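Local structure of flavin prenyltransferase UbiX (Methanocaldococcus jannaschii, 6M8V) at residues G9-K17 against K39-I47; A27-K38 against I52-N62. The protein probably makes the prenylated FMN cofactor of UbiD-type decarboxylases by joining a dimethylallyl group from dimethylallyl phosphate to FMN, without a metal. All coordinates share one frame; numbering follows the deposited sequence.

Contact 1: residues G9-K17 against K39-I47. With FMN (flavin mononucleotide), chain B.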
loop_
_atom_site.group_PDB
_atom_site.type_symbol
_atom_site.label_atom_id
_atom_site.label_comp_id
_atom_site.label_asym_id
_atom_site.label_seq_id
_atom_site.Cartn_x
_atom_site.Cartn_y
_atom_site.Cartn_z
ATOM N N GLY A 9 21.986 17.967 16.794
ATOM C CA GLY A 9 23.368 17.672 16.472
ATOM C C GLY A 9 23.632 17.300 15.028
ATOM O O GLY A 9 23.882 16.138 14.716
ATOM N N ALA A 10 23.589 18.277 14.133
ATOM C CA ALA A 10 23.994 18.056 12.757
ATOM C C ALA A 10 24.813 19.254 12.311
ATOM O O ALA A 10 24.731 20.336 12.897
ATOM C CB ALA A 10 22.789 17.835 11.830
ATOM N N SER A 11 25.627 19.047 11.281
ATOM C CA SER A 11 26.469 20.123 10.782
ATOM C C SER A 11 25.611 21.271 10.262
ATOM O O SER A 11 24.496 21.074 9.773
ATOM C CB SER A 11 27.391 19.612 9.675
ATOM O OG SER A 11 28.336 20.605 9.306
ATOM N N GLY A 12 26.138 22.481 10.377
ATOM C CA GLY A 12 25.441 23.657 9.920
ATOM C C GLY A 12 24.683 24.415 10.982
ATOM O O GLY A 12 23.677 25.056 10.660
ATOM N N VAL A 13 25.128 24.365 12.239
ATOM C CA VAL A 13 24.494 25.152 13.289
ATOM C C VAL A 13 24.624 26.649 13.055
ATOM O O VAL A 13 23.933 27.431 13.718
ATOM C CB VAL A 13 25.079 24.783 14.668
ATOM C CG1 VAL A 13 24.551 23.426 15.121
ATOM C CG2 VAL A 13 26.600 24.783 14.621
ATOM N N ILE A 14 25.489 27.070 12.126
ATOM C CA ILE A 14 25.572 28.486 11.770
ATOM C C ILE A 14 24.232 28.995 11.258
ATOM O O ILE A 14 23.887 30.166 11.457
ATOM C CB ILE A 14 26.694 28.716 10.737
ATOM C CG1 ILE A 14 26.862 30.208 10.453
ATOM C CG2 ILE A 14 26.419 27.941 9.454
ATOM C CD1 ILE A 14 28.049 30.522 9.578
ATOM N N TYR A 15 23.450 28.132 10.599
ATOM C CA TYR A 15 22.113 28.530 10.179
ATOM C C TYR A 15 21.253 28.899 11.378
ATOM O O TYR A 15 20.514 29.888 11.341
ATOM C CB TYR A 15 21.441 27.410 9.385
ATOM C CG TYR A 15 22.056 27.087 8.044
ATOM C CD1 TYR A 15 22.085 28.026 7.023
ATOM C CD2 TYR A 15 22.563 25.819 7.783
ATOM C CE1 TYR A 15 22.636 27.719 5.789
ATOM C CE2 TYR A 15 23.108 25.506 6.553
ATOM C CZ TYR A 15 23.142 26.460 5.562
ATOM O OH TYR A 15 23.680 26.145 4.339
ATOM N N ALA A 16 21.332 28.110 12.452
ATOM C CA ALA A 16 20.536 28.403 13.640
ATOM C C ALA A 16 20.991 29.696 14.305
ATOM O O ALA A 16 20.163 30.478 14.789
ATOM C CB ALA A 16 20.612 27.236 14.623
ATOM N N LYS A 17 22.303 29.935 14.340
ATOM C CA LYS A 17 22.815 31.166 14.933
ATOM C C LYS A 17 22.309 32.385 14.169
ATOM O O LYS A 17 21.798 33.338 14.768
ATOM C CB LYS A 17 24.346 31.136 14.966
ATOM C CG LYS A 17 25.000 32.397 15.554
ATOM C CD LYS A 17 26.522 32.326 15.450
ATOM C CE LYS A 17 27.200 33.589 15.986
ATOM N NZ LYS A 17 26.792 34.824 15.253
ATOM N N LYS A 39 27.897 20.312 21.553
ATOM C CA LYS A 39 29.244 19.976 21.102
ATOM C C LYS A 39 29.511 20.473 19.687
ATOM O O LYS A 39 30.639 20.863 19.374
ATOM C CB LYS A 39 29.465 18.466 21.183
ATOM C CG LYS A 39 29.329 17.894 22.584
ATOM C CD LYS A 39 28.992 16.413 22.542
ATOM C CE LYS A 39 28.794 15.846 23.939
ATOM N NZ LYS A 39 28.195 14.481 23.884
ATOM N N ILE A 40 28.495 20.478 18.821
ATOM C CA ILE A 40 28.720 20.896 17.441
ATOM C C ILE A 40 28.879 22.412 17.354
ATOM O O ILE A 40 29.701 22.917 16.580
ATOM C CB ILE A 40 27.586 20.375 16.538
ATOM C CG1 ILE A 40 27.675 18.850 16.445
ATOM C CG2 ILE A 40 27.661 20.999 15.152
ATOM C CD1 ILE A 40 26.884 18.243 15.315
ATOM N N ILE A 41 28.099 23.158 18.142
ATOM C CA ILE A 41 28.291 24.605 18.239
ATOM C C ILE A 41 29.727 24.919 18.642
ATOM O O ILE A 41 30.377 25.806 18.075
ATOM C CB ILE A 41 27.292 25.212 19.241
ATOM C CG1 ILE A 41 25.859 25.127 18.710
ATOM C CG2 ILE A 41 27.663 26.656 19.568
ATOM C CD1 ILE A 41 24.825 25.444 19.766
ATOM N N LYS A 42 30.242 24.188 19.634
ATOM C CA LYS A 42 31.614 24.404 20.086
ATOM C C LYS A 42 32.617 24.072 18.987
ATOM O O LYS A 42 33.583 24.813 18.775
ATOM C CB LYS A 42 31.882 23.565 21.338
ATOM C CG LYS A 42 33.351 23.358 21.691
ATOM C CD LYS A 42 34.119 24.663 21.861
ATOM C CE LYS A 42 33.713 25.399 23.126
ATOM N NZ LYS A 42 33.844 26.874 22.963
ATOM N N GLU A 43 32.397 22.970 18.267
ATOM C CA GLU A 43 33.377 22.531 17.280
ATOM C C GLU A 43 33.325 23.370 16.010
ATOM O O GLU A 43 34.371 23.705 15.446
ATOM C CB GLU A 43 33.160 21.055 16.949
ATOM C CG GLU A 43 34.315 20.420 16.192
ATOM C CD GLU A 43 35.510 20.123 17.081
ATOM O OE1 GLU A 43 35.466 20.460 18.287
ATOM O OE2 GLU A 43 36.494 19.548 16.571
ATOM N N GLU A 44 32.129 23.720 15.547
ATOM C CA GLU A 44 31.978 24.402 14.268
ATOM C C GLU A 44 31.995 25.919 14.391
ATOM O O GLU A 44 32.401 26.602 13.444
ATOM C CB GLU A 44 30.674 23.971 13.583
ATOM C CG GLU A 44 30.696 22.557 13.017
ATOM C CD GLU A 44 29.485 22.251 12.145
ATOM O OE1 GLU A 44 28.533 23.063 12.117
ATOM O OE2 GLU A 44 29.485 21.193 11.484
ATOM N N LEU A 45 31.543 26.464 15.515
ATOM C CA LEU A 45 31.492 27.905 15.703
ATOM C C LEU A 45 32.554 28.411 16.673
ATOM O O LEU A 45 32.656 29.626 16.879
ATOM C CB LEU A 45 30.096 28.320 16.181
ATOM C CG LEU A 45 28.974 28.021 15.181
ATOM C CD1 LEU A 45 27.620 28.476 15.705
ATOM C CD2 LEU A 45 29.279 28.667 13.840
ATOM N N ASP A 46 33.338 27.508 17.271
ATOM C CA ASP A 46 34.448 27.856 18.165
ATOM C C ASP A 46 34.015 28.819 19.266
ATOM O O ASP A 46 34.816 29.598 19.790
ATOM C CB ASP A 46 35.638 28.415 17.382
ATOM C CG ASP A 46 36.357 27.344 16.578
ATOM O OD1 ASP A 46 36.645 27.582 15.387
ATOM O OD2 ASP A 46 36.622 26.257 17.138
ATOM N N ILE A 47 32.736 28.767 19.621
ATOM C CA ILE A 47 32.189 29.508 20.745
ATOM C C ILE A 47 31.449 28.521 21.631
ATOM O O ILE A 47 30.957 27.489 21.166
ATOM C CB ILE A 47 31.248 30.646 20.292
ATOM C CG1 ILE A 47 30.085 30.078 19.476
ATOM C CG2 ILE A 47 32.013 31.684 19.492
ATOM C CD1 ILE A 47 28.895 31.004 19.375
HETATM N N1 FMN B . 23.966 13.578 11.935
HETATM C C2 FMN B . 23.229 13.943 10.827
HETATM O O2 FMN B . 22.175 13.360 10.635
HETATM N N3 FMN B . 23.659 14.934 9.952
HETATM C C4 FMN B . 24.861 15.577 10.219
HETATM O O4 FMN B . 25.303 16.473 9.493
HETATM C C4A FMN B . 25.602 15.210 11.333
HETATM N N5 FMN B . 26.788 15.857 11.566
HETATM C C5A FMN B . 27.537 15.513 12.663
HETATM C C6 FMN B . 28.726 16.183 12.877
HETATM C C7 FMN B . 29.501 15.855 13.971
HETATM C C7M FMN B . 30.781 16.589 14.195
HETATM C C8 FMN B . 29.090 14.863 14.852
HETATM C C8M FMN B . 29.948 14.532 16.033
HETATM C C9 FMN B . 27.892 14.188 14.637
HETATM C C9A FMN B . 27.110 14.515 13.536
HETATM N N10 FMN B . 25.913 13.861 13.307
HETATM C C10 FMN B . 25.162 14.209 12.196
HETATM C "C1'" FMN B . 25.446 12.769 14.236
HETATM C "C2'" FMN B . 24.336 13.231 15.174
HETATM O "O2'" FMN B . 24.814 14.265 16.006
HETATM C "C3'" FMN B . 23.833 12.095 16.052
HETATM O "O3'" FMN B . 22.988 11.246 15.303
HETATM C "C4'" FMN B . 23.119 12.631 17.293
HETATM O "O4'" FMN B . 22.637 11.550 18.056
HETATM C "C5'" FMN B . 21.968 13.582 16.979
HETATM O "O5'" FMN B . 21.246 13.826 18.172
HETATM P P FMN B . 20.293 15.118 18.347
HETATM O O1P FMN B . 21.139 16.358 18.303
HETATM O O2P FMN B . 19.319 15.153 17.193
HETATM O O3P FMN B . 19.544 15.026 19.653
HETATM O O HOH W 1 27.691 25.751 11.546
#
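The carboxylate of Glu44 is gripped along its open end by Ser11 and Gly12. Gly12 N comes in at the edge and uses the syn lone pair of Glu44 OE1, at 3.0 Å with an N-H...O angle of 161°. Ser11 OG donates to Glu44 OE2 over 2.5 Å, also on the syn side but 21° out of the carboxylate plane. From the other side of that plane, Val13 CG2 leans on Glu44 OE1 at 3.6 Å. Water 1 also donates to this oxygen and accepts from Ile14 N. The chain of Glu44 is extended beyond CG, which carries the carboxylate from its helix to the loop. The second flat group is the flavin. One of its faces carries both Ala10 CB, 3.5 Å from FMN C4, and Ile40 CD1, 3.7 Å from FMN C6. From this same side Ser11 N gives a hydrogen bond to FMN O4. Ile40 CD1 is wedged between ring and loop, with Gly9 C at 3.4 Å.

Deeper in, Val13 is a knob in a hole formed by Ile40, Ile41, Glu44 and Leu45. Its CG1 meets Ile40 CG2 at 3.9 Å, while its CG2 also touches Leu45 CD1. Leu45 spreads its other methyl, CD2, against Ile14 CB. The helix segments 13-17 and 39-45 run nearly at right angles, at 96°.

Ser11 OG is also bonded to Phe149 N of the second subunit, so the loop meets the subunit interface. Gly9 N meets FMN O1P, and FMN O2' meets Gly9 O; both bonds are modelled very short, and their lengths are doubtful. A glycine-containing loop between the first strand and first helix of a parallel alpha/beta sheet, holding both phosphate and flavin, marks the FMN site of this UbiX/PAD1-family flavoprotein.

Contact 2: residues A27-K38 against I52-N62. With FMN (flavin mononucleotide), chain B.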
loop_
_atom_site.group_PDB
_atom_site.type_symbol
_atom_site.label_atom_id
_atom_site.label_comp_id
_atom_site.label_asym_id
_atom_site.label_seq_id
_atom_site.Cartn_x
_atom_site.Cartn_y
_atom_site.Cartn_z
ATOM N N ALA A 27 10.384 38.624 17.043
ATOM C CA ALA A 27 9.524 37.537 17.487
ATOM C C ALA A 27 9.959 37.084 18.871
ATOM O O ALA A 27 11.125 37.233 19.248
ATOM C CB ALA A 27 9.556 36.351 16.510
ATOM N N GLU A 28 9.005 36.533 19.621
ATOM C CA GLU A 28 9.305 35.872 20.886
ATOM C C GLU A 28 9.875 34.497 20.568
ATOM O O GLU A 28 9.177 33.635 20.024
ATOM C CB GLU A 28 8.057 35.764 21.758
ATOM C CG GLU A 28 8.342 35.291 23.181
ATOM C CD GLU A 28 7.083 34.933 23.950
ATOM O OE1 GLU A 28 7.182 34.176 24.943
ATOM O OE2 GLU A 28 5.995 35.404 23.560
ATOM N N VAL A 29 11.142 34.288 20.902
ATOM C CA VAL A 29 11.875 33.101 20.489
ATOM C C VAL A 29 12.162 32.255 21.720
ATOM O O VAL A 29 12.782 32.730 22.680
ATOM C CB VAL A 29 13.172 33.471 19.756
ATOM C CG1 VAL A 29 13.989 32.224 19.464
ATOM C CG2 VAL A 29 12.848 34.223 18.469
ATOM N N ASN A 30 11.703 31.007 21.695
ATOM C CA ASN A 30 12.093 30.006 22.677
ATOM C C ASN A 30 13.102 29.059 22.040
ATOM O O ASN A 30 12.928 28.629 20.897
ATOM C CB ASN A 30 10.880 29.228 23.189
ATOM C CG ASN A 30 9.948 30.085 24.028
ATOM O OD1 ASN A 30 9.870 31.297 23.844
ATOM N ND2 ASN A 30 9.233 29.455 24.952
ATOM N N LEU A 31 14.164 28.753 22.779
ATOM C CA LEU A 31 15.303 28.022 22.247
ATOM C C LEU A 31 15.521 26.738 23.028
ATOM O O LEU A 31 15.463 26.731 24.262
ATOM C CB LEU A 31 16.569 28.880 22.296
ATOM C CG LEU A 31 17.896 28.306 21.794
ATOM C CD1 LEU A 31 17.839 27.977 20.308
ATOM C CD2 LEU A 31 19.008 29.298 22.076
ATOM N N ILE A 32 15.759 25.650 22.299
ATOM C CA ILE A 32 16.180 24.378 22.872
ATOM C C ILE A 32 17.388 23.894 22.081
ATOM O O ILE A 32 17.382 23.938 20.847
ATOM C CB ILE A 32 15.059 23.321 22.837
ATOM C CG1 ILE A 32 13.721 23.925 23.270
ATOM C CG2 ILE A 32 15.427 22.130 23.714
ATOM C CD1 ILE A 32 12.514 23.076 22.897
ATOM N N ILE A 33 18.419 23.439 22.790
ATOM C CA ILE A 33 19.654 22.958 22.177
ATOM C C ILE A 33 19.943 21.573 22.738
ATOM O O ILE A 33 20.072 21.410 23.958
ATOM C CB ILE A 33 20.838 23.912 22.432
ATOM C CG1 ILE A 33 20.486 25.336 21.994
ATOM C CG2 ILE A 33 22.082 23.432 21.701
ATOM C CD1 ILE A 33 21.537 26.379 22.359
ATOM N N SER A 34 20.032 20.577 21.858
ATOM C CA SER A 34 20.331 19.228 22.314
ATOM C C SER A 34 21.793 19.123 22.738
ATOM O O SER A 34 22.643 19.928 22.344
ATOM C CB SER A 34 20.040 18.202 21.218
ATOM O OG SER A 34 20.987 18.302 20.169
ATOM N N ASN A 35 22.082 18.098 23.546
ATOM C CA ASN A 35 23.447 17.897 24.028
ATOM C C ASN A 35 24.425 17.735 22.872
ATOM O O ASN A 35 25.532 18.281 22.908
ATOM C CB ASN A 35 23.507 16.682 24.953
ATOM C CG ASN A 35 23.026 16.994 26.354
ATOM O OD1 ASN A 35 23.076 18.142 26.800
ATOM N ND2 ASN A 35 22.554 15.971 27.058
ATOM N N SER A 36 24.033 16.989 21.835
ATOM C CA SER A 36 24.897 16.826 20.669
ATOM C C SER A 36 25.148 18.159 19.977
ATOM O O SER A 36 26.272 18.440 19.543
ATOM C CB SER A 36 24.277 15.829 19.689
ATOM O OG SER A 36 24.143 14.550 20.278
ATOM N N ALA A 37 24.109 18.993 19.856
ATOM C CA ALA A 37 24.275 20.294 19.217
ATOM C C ALA A 37 25.199 21.201 20.022
ATOM O O ALA A 37 25.922 22.019 19.440
ATOM C CB ALA A 37 22.915 20.963 19.010
ATOM N N LYS A 38 25.191 21.078 21.352
ATOM C CA LYS A 38 26.113 21.863 22.166
ATOM C C LYS A 38 27.557 21.586 21.772
ATOM O O LYS A 38 28.360 22.514 21.636
ATOM C CB LYS A 38 25.902 21.567 23.649
ATOM C CG LYS A 38 24.604 22.100 24.227
ATOM C CD LYS A 38 24.421 21.606 25.656
ATOM C CE LYS A 38 23.200 22.215 26.321
ATOM N NZ LYS A 38 22.983 21.632 27.675
ATOM N N ILE A 52 25.059 31.020 22.383
ATOM C CA ILE A 52 23.844 30.947 21.579
ATOM C C ILE A 52 22.619 31.122 22.464
ATOM O O ILE A 52 21.614 31.710 22.045
ATOM C CB ILE A 52 23.811 29.609 20.813
ATOM C CG1 ILE A 52 25.060 29.469 19.939
ATOM C CG2 ILE A 52 22.550 29.487 19.969
ATOM C CD1 ILE A 52 25.091 30.412 18.762
ATOM N N LYS A 53 22.697 30.638 23.705
ATOM C CA LYS A 53 21.569 30.684 24.630
ATOM C C LYS A 53 21.050 32.098 24.844
ATOM O O LYS A 53 19.845 32.289 25.048
ATOM C CB LYS A 53 21.991 30.061 25.961
ATOM C CG LYS A 53 20.957 30.088 27.070
ATOM C CD LYS A 53 21.535 29.392 28.292
ATOM C CE LYS A 53 20.581 29.381 29.470
ATOM N NZ LYS A 53 21.272 28.879 30.695
ATOM N N LYS A 54 21.929 33.100 24.790
ATOM C CA LYS A 54 21.513 34.453 25.131
ATOM C C LYS A 54 20.747 35.151 24.014
ATOM O O LYS A 54 20.208 36.234 24.254
ATOM C CB LYS A 54 22.718 35.320 25.522
ATOM C CG LYS A 54 23.985 35.050 24.738
ATOM C CD LYS A 54 25.040 36.128 24.973
ATOM C CE LYS A 54 25.487 36.183 26.425
ATOM N NZ LYS A 54 26.545 35.175 26.719
ATOM N N LEU A 55 20.676 34.579 22.811
ATOM C CA LEU A 55 19.962 35.244 21.724
ATOM C C LEU A 55 18.466 34.972 21.729
ATOM O O LEU A 55 17.767 35.450 20.829
ATOM C CB LEU A 55 20.539 34.836 20.370
ATOM C CG LEU A 55 22.062 34.727 20.294
ATOM C CD1 LEU A 55 22.484 34.188 18.935
ATOM C CD2 LEU A 55 22.694 36.084 20.573
ATOM N N ALA A 56 17.957 34.235 22.707
ATOM C CA ALA A 56 16.557 33.847 22.745
ATOM C C ALA A 56 15.845 34.518 23.910
ATOM O O ALA A 56 16.455 34.833 24.935
ATOM C CB ALA A 56 16.413 32.329 22.863
ATOM N N THR A 57 14.537 34.724 23.743
ATOM C CA THR A 57 13.719 35.248 24.831
ATOM C C THR A 57 13.545 34.234 25.956
ATOM O O THR A 57 13.248 34.627 27.087
ATOM C CB THR A 57 12.349 35.678 24.304
ATOM O OG1 THR A 57 12.509 36.346 23.048
ATOM C CG2 THR A 57 11.669 36.624 25.288
ATOM N N ASP A 58 13.713 32.944 25.671
ATOM C CA ASP A 58 13.655 31.905 26.689
ATOM C C ASP A 58 14.474 30.713 26.222
ATOM O O ASP A 58 14.617 30.475 25.019
ATOM C CB ASP A 58 12.218 31.462 26.975
ATOM C CG ASP A 58 11.533 32.337 27.997
ATOM O OD1 ASP A 58 12.200 32.743 28.974
ATOM O OD2 ASP A 58 10.327 32.615 27.823
ATOM N N TYR A 59 15.007 29.967 27.184
ATOM C CA TYR A 59 15.759 28.754 26.909
ATOM C C TYR A 59 15.258 27.638 27.811
ATOM O O TYR A 59 14.908 27.879 28.968
ATOM C CB TYR A 59 17.271 28.955 27.119
ATOM C CG TYR A 59 18.073 27.683 26.958
ATOM C CD1 TYR A 59 18.453 27.235 25.699
ATOM C CD2 TYR A 59 18.435 26.918 28.062
ATOM C CE1 TYR A 59 19.177 26.062 25.541
ATOM C CE2 TYR A 59 19.162 25.746 27.916
ATOM C CZ TYR A 59 19.528 25.322 26.652
ATOM O OH TYR A 59 20.251 24.160 26.498
ATOM N N TYR A 60 15.213 26.418 27.275
ATOM C CA TYR A 60 14.872 25.244 28.064
ATOM C C TYR A 60 15.814 24.105 27.703
ATOM O O TYR A 60 16.192 23.943 26.539
ATOM C CB TYR A 60 13.418 24.813 27.841
ATOM C CG TYR A 60 12.394 25.866 28.190
ATOM C CD1 TYR A 60 12.019 26.093 29.513
ATOM C CD2 TYR A 60 11.796 26.631 27.199
ATOM C CE1 TYR A 60 11.076 27.058 29.833
ATOM C CE2 TYR A 60 10.856 27.592 27.508
ATOM C CZ TYR A 60 10.499 27.804 28.824
ATOM O OH TYR A 60 9.562 28.765 29.122
ATOM N N GLU A 61 16.197 23.325 28.710
ATOM C CA GLU A 61 17.033 22.162 28.469
ATOM C C GLU A 61 16.236 21.093 27.728
ATOM O O GLU A 61 15.023 20.959 27.904
ATOM C CB GLU A 61 17.568 21.609 29.791
ATOM C CG GLU A 61 19.004 21.104 29.726
ATOM C CD GLU A 61 19.976 22.155 29.224
ATOM O OE1 GLU A 61 20.349 22.103 28.035
ATOM O OE2 GLU A 61 20.372 23.030 30.017
ATOM N N ASN A 62 16.932 20.330 26.883
ATOM C CA ASN A 62 16.259 19.314 26.082
ATOM C C ASN A 62 15.666 18.197 26.930
ATOM O O ASN A 62 14.856 17.420 26.417
ATOM C CB ASN A 62 17.223 18.725 25.048
ATOM C CG ASN A 62 16.497 18.097 23.856
ATOM O OD1 ASN A 62 15.311 18.350 23.630
ATOM N ND2 ASN A 62 17.213 17.283 23.085
HETATM N N1 FMN B . 23.966 13.578 11.935
HETATM C C2 FMN B . 23.229 13.943 10.827
HETATM O O2 FMN B . 22.175 13.360 10.635
HETATM N N3 FMN B . 23.659 14.934 9.952
HETATM C C4 FMN B . 24.861 15.577 10.219
HETATM O O4 FMN B . 25.303 16.473 9.493
HETATM C C4A FMN B . 25.602 15.210 11.333
HETATM N N5 FMN B . 26.788 15.857 11.566
HETATM C C5A FMN B . 27.537 15.513 12.663
HETATM C C6 FMN B . 28.726 16.183 12.877
HETATM C C7 FMN B . 29.501 15.855 13.971
HETATM C C7M FMN B . 30.781 16.589 14.195
HETATM C C8 FMN B . 29.090 14.863 14.852
HETATM C C8M FMN B . 29.948 14.532 16.033
HETATM C C9 FMN B . 27.892 14.188 14.637
HETATM C C9A FMN B . 27.110 14.515 13.536
HETATM N N10 FMN B . 25.913 13.861 13.307
HETATM C C10 FMN B . 25.162 14.209 12.196
HETATM C "C1'" FMN B . 25.446 12.769 14.236
HETATM C "C2'" FMN B . 24.336 13.231 15.174
HETATM O "O2'" FMN B . 24.814 14.265 16.006
HETATM C "C3'" FMN B . 23.833 12.095 16.052
HETATM O "O3'" FMN B . 22.988 11.246 15.303
HETATM C "C4'" FMN B . 23.119 12.631 17.293
HETATM O "O4'" FMN B . 22.637 11.550 18.056
HETATM C "C5'" FMN B . 21.968 13.582 16.979
HETATM O "O5'" FMN B . 21.246 13.826 18.172
HETATM P P FMN B . 20.293 15.118 18.347
HETATM O O1P FMN B . 21.139 16.358 18.303
HETATM O O2P FMN B . 19.319 15.153 17.193
HETATM O O3P FMN B . 19.544 15.026 19.653
HETATM O O HOH W 2 14.014 36.890 20.662
HETATM O O HOH W 3 7.977 29.647 27.387
HETATM O O HOH W 4 19.754 16.605 24.431
#
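Tyr59 lies along the backbone of Leu31 and Ile33, with its CG anti to its own backbone N (chi1 175°). Its CB and CG pass by Leu31 O. CD1 comes closer, 3.4 Å from Leu31 O, and also touches Leu31 CG. CE1 meets Ile33 CG1 at 3.8 Å, at the ring edge. Lys53 CD lies over one face, offset toward the rim. At the tip, Tyr59 OH rests on Lys38 CE and donates to Glu61 OE1 over 2.6 Å. Lys38 NZ makes a salt bridge to this same Glu61 OE1, at 2.7 Å. The two donors come from opposite faces of the carboxylate, both well out of its plane. A phenylalanine at Tyr59 would keep the ring but lacks the hydroxyl, so Glu61 would probably lose one of its two grips and turn more freely beside Lys38.

Behind the ring, the strands pair in parallel. Tyr60 N bonds to Leu31 O at 3.0 Å. Leu31 N in turn bonds to Asp58 O at 2.9 Å. At the entry, Thr57 OG1 accepts from Val29 N, and Asp58 N bonds to Val29 O. Leu31 CB presses tightly on Ala56 CB, at 3.5 Å. Asn30 ND2 approaches the edge of the Tyr60 ring, and water 3 joins this nitrogen to Tyr60 OH. Asn30 OD1 is buried without a partner. Past the strand, Ser34 OG caps helix 35-45 by accepting from Ala37 N and donates to FMN O1P.

Strand 58-61 is an outermost strand of the sheet within this chain, and strand 28-33 lies between it and strand 2-7. Leu20 of helix 13-22 packs on Val29, Leu31 and Ile52; Leu100 and Ile101 of helix 100-110 pack on Ile32, on the other face.

In the fold
From the N terminus, strand 2-7 leads into the loop that opens contact 1. Helix 13-22 then carries the chain to strand 28-33, which with the start of helix 35-45 forms the first half of contact 2. Helix 35-45 continues and brings residues 39-47 back to the first loop, which closes contact 1. Helix 50-53 and strand 58-61 come next and close contact 2 beside strand 28-33. The segments alternate along the chain, so the two contacts cross. They share helix 35-45 and touch directly where Gly9 packs on Ser34, Ser36 and Ala37, and Lys17 on Ile52. Together they join edge strand 58-61 and its neighbour 28-33 to the loop after strand 2-7, and both reach the cofactor.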